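Local coordinates for penicillin-binding protein 2B (Streptococcus pneumoniae, PDB 2WAD) that cross-links peptides of adjacent glycan strands in cell-wall peptidoglycan as a transpeptidase of the elongation machinery, and is a target of beta-lactam antibiotics, at residues A[321-326]-A[666-671]; A[326-331]-A[649-654]. All blocks are in the same frame, centred on the assembly; numbering follows the deposited sequence.

Contact 1: residues A[321-326]-A[666-671]; sequences DALLKS and ARDIIN
The first and last helices of the transpeptidase region, 314-334 and 661-676, lie side by side on one face of the antiparallel sheet of this penicillin-recognising fold, and L323 is the side chain that bridges them. Their local axes run nearly antiparallel, at 156°, and come no closer than 10.7 Å, a wide spacing that side chains must span. L323 does so with CG anti to its backbone N (chi1 -173°), which sends both methyls across toward the turn holding D668 and I669. One branch, CD2, lies 3.5 Å from I669 CG1 and 3.7 Å from D668 CB; the other, CD1, stands 4.0 Å from D668 CB, so the aspartate contributes its methylene to an apolar contact. Nearer the sheet, L324 CD1 reaches I669 CD1 more loosely, at 4.3 Å, and both residues also rest on A345 of strand 342-348.

The carboxylate of D668 turns to polar partners. Its OD2 takes two bonds from the side of R667, from NE at 2.9 Å and NH2 at 3.1 Å; the oxygen lies in the guanidinium plane, while both nitrogens sit on the same face of the carboxylate, well out of its plane. OD1 bonds to the hydroxyl of Y327, on the same helix as L323, and R667 also gives NH1 to the carbonyl of A603. Between 321-326 and 666-671 the touching is thus almost wholly hydrocarbon, and the polar tie between the two helices comes one turn on, from Y327 to D668. The bonds to R667 and Y327 restrain the carboxylate's rotation while its CB stays in contact with L323.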
loop_
_atom_site.group_PDB
_atom_site.type_symbol
_atom_site.label_atom_id
_atom_site.label_comp_id
_atom_site.label_asym_id
_atom_site.label_seq_id
_atom_site.Cartn_x
_atom_site.Cartn_y
_atom_site.Cartn_z
ATOM N N ASP A 321 -9.159 8.040 13.285
ATOM C CA ASP A 321 -9.115 6.759 14.001
ATOM C C ASP A 321 -10.010 6.770 15.257
ATOM O O ASP A 321 -10.756 5.829 15.513
ATOM C CB ASP A 321 -7.658 6.448 14.406
ATOM C CG ASP A 321 -6.744 6.114 13.216
ATOM O OD1 ASP A 321 -5.527 6.016 13.430
ATOM O OD2 ASP A 321 -7.186 5.908 12.060
ATOM N N ALA A 322 -9.956 7.843 16.044
ATOM C CA ALA A 322 -10.747 7.958 17.280
ATOM C C ALA A 322 -12.231 8.012 16.981
ATOM O O ALA A 322 -13.027 7.330 17.638
ATOM C CB ALA A 322 -10.311 9.188 18.127
ATOM N N LEU A 323 -12.603 8.809 15.983
ATOM C CA LEU A 323 -13.999 8.909 15.558
ATOM C C LEU A 323 -14.539 7.525 15.183
ATOM O O LEU A 323 -15.586 7.080 15.698
ATOM C CB LEU A 323 -14.108 9.886 14.377
ATOM C CG LEU A 323 -15.502 10.274 13.881
ATOM C CD1 LEU A 323 -16.163 11.156 14.960
ATOM C CD2 LEU A 323 -15.388 11.018 12.566
ATOM N N LEU A 324 -13.818 6.828 14.300
ATOM C CA LEU A 324 -14.308 5.526 13.829
ATOM C C LEU A 324 -14.439 4.577 15.015
ATOM O O LEU A 324 -15.377 3.798 15.119
ATOM C CB LEU A 324 -13.403 4.905 12.758
ATOM C CG LEU A 324 -13.701 5.116 11.276
ATOM C CD1 LEU A 324 -14.150 6.526 10.925
ATOM C CD2 LEU A 324 -12.469 4.675 10.455
ATOM N N LYS A 325 -13.473 4.643 15.914
ATOM C CA LYS A 325 -13.520 3.780 17.071
ATOM C C LYS A 325 -14.683 4.174 18.002
ATOM O O LYS A 325 -15.406 3.321 18.522
ATOM C CB LYS A 325 -12.158 3.792 17.776
ATOM C CG LYS A 325 -11.854 2.448 18.430
ATOM C CD LYS A 325 -10.570 2.450 19.236
ATOM C CE LYS A 325 -10.413 1.077 19.883
ATOM N NZ LYS A 325 -9.149 0.954 20.676
ATOM N N SER A 326 -14.902 5.469 18.166
ATOM C CA SER A 326 -16.049 5.931 18.938
ATOM C C SER A 326 -17.411 5.468 18.380
ATOM O O SER A 326 -18.207 4.820 19.074
ATOM C CB SER A 326 -15.978 7.454 19.106
ATOM O OG SER A 326 -17.175 7.905 19.710
ATOM N N ALA A 666 -19.265 10.647 8.016
ATOM C CA ALA A 666 -18.777 11.464 6.897
ATOM C C ALA A 666 -18.750 12.960 7.250
ATOM O O ALA A 666 -17.779 13.676 7.007
ATOM C CB ALA A 666 -19.655 11.214 5.629
ATOM N N ARG A 667 -19.845 13.449 7.809
ATOM C CA ARG A 667 -19.952 14.847 8.226
ATOM C C ARG A 667 -18.906 15.184 9.270
ATOM O O ARG A 667 -18.263 16.232 9.217
ATOM C CB ARG A 667 -21.344 15.011 8.848
ATOM C CG ARG A 667 -21.596 16.380 9.494
ATOM C CD ARG A 667 -22.835 16.272 10.367
ATOM N NE ARG A 667 -22.523 15.503 11.574
ATOM C CZ ARG A 667 -23.413 14.784 12.243
ATOM N NH1 ARG A 667 -24.659 14.722 11.791
ATOM N NH2 ARG A 667 -23.056 14.129 13.348
ATOM N N ASP A 668 -18.761 14.312 10.264
ATOM C CA ASP A 668 -17.872 14.630 11.371
ATOM C C ASP A 668 -16.418 14.582 10.909
ATOM O O ASP A 668 -15.577 15.269 11.494
ATOM C CB ASP A 668 -18.044 13.655 12.528
ATOM C CG ASP A 668 -19.322 13.880 13.319
ATOM O OD1 ASP A 668 -19.588 13.047 14.202
ATOM O OD2 ASP A 668 -20.072 14.840 13.060
ATOM N N ILE A 669 -16.109 13.737 9.926
ATOM C CA ILE A 669 -14.770 13.768 9.337
ATOM C C ILE A 669 -14.560 15.072 8.580
ATOM O O ILE A 669 -13.479 15.658 8.639
ATOM C CB ILE A 669 -14.462 12.573 8.402
ATOM C CG1 ILE A 669 -14.353 11.272 9.203
ATOM C CG2 ILE A 669 -13.154 12.808 7.625
ATOM C CD1 ILE A 669 -14.492 9.992 8.361
ATOM N N ILE A 670 -15.585 15.520 7.861
ATOM C CA ILE A 670 -15.471 16.789 7.154
ATOM C C ILE A 670 -15.277 17.953 8.133
ATOM O O ILE A 670 -14.418 18.812 7.907
ATOM C CB ILE A 670 -16.625 17.001 6.140
ATOM C CG1 ILE A 670 -16.455 15.992 4.991
ATOM C CG2 ILE A 670 -16.630 18.429 5.553
ATOM C CD1 ILE A 670 -17.486 16.082 3.916
ATOM N N ASN A 671 -16.061 17.992 9.209
ATOM C CA ASN A 671 -15.934 19.068 10.198
ATOM C C ASN A 671 -14.548 18.981 10.830
ATOM O O ASN A 671 -13.921 19.998 11.088
ATOM C CB ASN A 671 -16.956 18.928 11.332
ATOM C CG ASN A 671 -18.346 19.376 10.950
ATOM O OD1 ASN A 671 -18.530 20.111 9.989
ATOM N ND2 ASN A 671 -19.336 18.989 11.760
#

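Contact 2: residues A[326-331]-A[649-654]. With ZN (zinc ion), chain E.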
loop_
_atom_site.group_PDB
_atom_site.type_symbol
_atom_site.label_atom_id
_atom_site.label_comp_id
_atom_site.label_asym_id
_atom_site.label_seq_id
_atom_site.Cartn_x
_atom_site.Cartn_y
_atom_site.Cartn_z
ATOM N N SER A 326 -14.902 5.469 18.166
ATOM C CA SER A 326 -16.049 5.931 18.938
ATOM C C SER A 326 -17.411 5.468 18.380
ATOM O O SER A 326 -18.207 4.820 19.074
ATOM C CB SER A 326 -15.978 7.454 19.106
ATOM O OG SER A 326 -17.175 7.905 19.710
ATOM N N TYR A 327 -17.674 5.773 17.111
ATOM C CA TYR A 327 -18.858 5.253 16.449
ATOM C C TYR A 327 -18.993 3.730 16.426
ATOM O O TYR A 327 -20.062 3.175 16.710
ATOM C CB TYR A 327 -18.983 5.805 15.019
ATOM C CG TYR A 327 -19.603 7.175 14.901
ATOM C CD1 TYR A 327 -20.986 7.334 14.800
ATOM C CD2 TYR A 327 -18.805 8.321 14.879
ATOM C CE1 TYR A 327 -21.540 8.593 14.670
ATOM C CE2 TYR A 327 -19.352 9.574 14.744
ATOM C CZ TYR A 327 -20.719 9.709 14.640
ATOM O OH TYR A 327 -21.250 10.975 14.495
ATOM N N PHE A 328 -17.938 3.013 16.071
ATOM C CA PHE A 328 -18.092 1.550 16.024
ATOM C C PHE A 328 -18.461 0.937 17.376
ATOM O O PHE A 328 -19.281 0.033 17.419
ATOM C CB PHE A 328 -16.841 0.827 15.486
ATOM C CG PHE A 328 -17.146 -0.545 14.927
ATOM C CD1 PHE A 328 -17.535 -0.702 13.602
ATOM C CD2 PHE A 328 -17.081 -1.677 15.728
ATOM C CE1 PHE A 328 -17.842 -1.960 13.082
ATOM C CE2 PHE A 328 -17.383 -2.945 15.234
ATOM C CZ PHE A 328 -17.774 -3.087 13.899
ATOM N N ASN A 329 -17.827 1.375 18.464
ATOM C CA ASN A 329 -18.179 0.864 19.792
ATOM C C ASN A 329 -19.605 1.202 20.195
ATOM O O ASN A 329 -20.275 0.392 20.819
ATOM C CB ASN A 329 -17.210 1.376 20.870
ATOM C CG ASN A 329 -15.931 0.547 20.965
ATOM O OD1 ASN A 329 -15.958 -0.689 21.010
ATOM N ND2 ASN A 329 -14.809 1.229 20.980
ATOM N N SER A 330 -20.074 2.392 19.832
ATOM C CA SER A 330 -21.463 2.757 20.093
ATOM C C SER A 330 -22.401 1.792 19.368
ATOM O O SER A 330 -23.368 1.270 19.948
ATOM C CB SER A 330 -21.704 4.204 19.637
ATOM O OG SER A 330 -22.891 4.722 20.206
ATOM N N GLU A 331 -22.098 1.510 18.102
ATOM C CA GLU A 331 -22.944 0.593 17.332
ATOM C C GLU A 331 -22.832 -0.842 17.829
ATOM O O GLU A 331 -23.756 -1.633 17.667
ATOM C CB GLU A 331 -22.635 0.678 15.841
ATOM C CG GLU A 331 -22.967 2.025 15.244
ATOM C CD GLU A 331 -24.464 2.273 15.153
ATOM O OE1 GLU A 331 -25.119 1.692 14.259
ATOM O OE2 GLU A 331 -24.987 3.061 15.978
ATOM N N VAL A 649 -17.167 6.484 3.412
ATOM C CA VAL A 649 -17.284 5.798 4.686
ATOM C C VAL A 649 -17.971 4.489 4.390
ATOM O O VAL A 649 -18.999 4.474 3.721
ATOM C CB VAL A 649 -18.096 6.612 5.737
ATOM C CG1 VAL A 649 -18.387 5.709 6.956
ATOM C CG2 VAL A 649 -17.320 7.883 6.136
ATOM N N VAL A 650 -17.370 3.403 4.856
ATOM C CA VAL A 650 -17.858 2.072 4.518
ATOM C C VAL A 650 -18.075 1.354 5.841
ATOM O O VAL A 650 -17.137 1.152 6.602
ATOM C CB VAL A 650 -16.837 1.297 3.630
ATOM C CG1 VAL A 650 -17.326 -0.117 3.368
ATOM C CG2 VAL A 650 -16.606 2.066 2.284
ATOM N N PHE A 651 -19.320 1.004 6.127
ATOM C CA PHE A 651 -19.678 0.427 7.420
ATOM C C PHE A 651 -20.619 -0.720 7.118
ATOM O O PHE A 651 -21.833 -0.535 7.091
ATOM C CB PHE A 651 -20.430 1.473 8.263
ATOM C CG PHE A 651 -20.469 1.155 9.745
ATOM C CD1 PHE A 651 -20.622 -0.141 10.180
ATOM C CD2 PHE A 651 -20.360 2.170 10.698
ATOM C CE1 PHE A 651 -20.654 -0.452 11.535
ATOM C CE2 PHE A 651 -20.393 1.877 12.065
ATOM C CZ PHE A 651 -20.549 0.557 12.482
ATOM N N PRO A 652 -20.068 -1.910 6.864
ATOM C CA PRO A 652 -20.879 -3.010 6.351
ATOM C C PRO A 652 -21.696 -3.755 7.422
ATOM O O PRO A 652 -21.314 -3.813 8.579
ATOM C CB PRO A 652 -19.834 -3.946 5.742
ATOM C CG PRO A 652 -18.545 -3.598 6.437
ATOM C CD PRO A 652 -18.621 -2.207 6.886
ATOM N N HIS A 653 -22.829 -4.311 7.018
ATOM C CA HIS A 653 -23.683 -5.154 7.846
ATOM C C HIS A 653 -24.039 -4.553 9.198
ATOM O O HIS A 653 -23.962 -5.212 10.227
ATOM C CB HIS A 653 -23.096 -6.562 7.953
ATOM C CG HIS A 653 -22.855 -7.193 6.617
ATOM N ND1 HIS A 653 -23.887 -7.493 5.755
ATOM C CD2 HIS A 653 -21.713 -7.548 5.980
ATOM C CE1 HIS A 653 -23.395 -8.019 4.644
ATOM N NE2 HIS A 653 -22.079 -8.043 4.743
ATOM N N ASN A 654 -24.413 -3.279 9.184
ATOM C CA ASN A 654 -24.964 -2.596 10.343
ATOM C C ASN A 654 -26.481 -2.703 10.213
ATOM O O ASN A 654 -27.052 -2.270 9.216
ATOM C CB ASN A 654 -24.489 -1.131 10.398
ATOM C CG ASN A 654 -24.932 -0.403 11.672
ATOM O OD1 ASN A 654 -26.088 -0.513 12.086
ATOM N ND2 ASN A 654 -24.007 0.324 12.307
HETATM ZN ZN ZN E . -20.701 -8.106 3.285
HETATM O O HOH W 1 -18.970 -9.173 4.226
HETATM O O HOH W 2 -19.924 -6.210 2.483
#
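Two phenylalanines with matching first torsions, F328 (chi1 -157°) and F651 (chi1 -162°), each carry their ring anti to the backbone N, which turns the F328 ring off its helix toward the ring of F651, just past the end of strand 645-650. The planes lie within 15° of parallel, but a 5.2 Å separation of the two ring centroids reflects a large lateral offset with little stacking. The nearest atoms are F328 CD1 and F651 CZ, 3.5 Å apart, with the two CE1 atoms equally near.

One turn further along the helix, E331 bends at chi2 (-71°), passing its CG by the F651 ring at 4.0 Å from CZ and delivering OE1 to the N654 amide. There N654 ND2 donates to E331 OE1 over 2.6 Å, nearly straight, into the anti lone pair and within the amide plane. The same ND2 stands over one face of the F651 ring, near its rim. K659, in a salt bridge to OE2, and N334, a donor to that oxygen, hold the other end of the buried carboxylate, which probably favours its ionised form.

Between F651 and N654, the partly exposed H653 binds through NE2 a zinc ion that also carries two waters. V343 of strand 342-348 touches both rings, strand 370-372 meets F328 through L370, and V661 of helix 661-676 packs against E331.

Helix 314-334 serves both contacts, which share S326 and have centres about 11 Å apart: contact 1 uses its middle turns, contact 2 those that follow. Their partners are also consecutive, since strand 645-650 leads through 651-654 toward helix 661-676. In chain order the helix comes first, then the far side of contact 2, then that of contact 1, more than 300 residues later. Y327, within contact 2, bonds D668 of contact 1, and V649 packs against I669. An early helix of the transpeptidase region is thus tied to its closing strand and helix, against strand 342-348, away from the active-site serine S386.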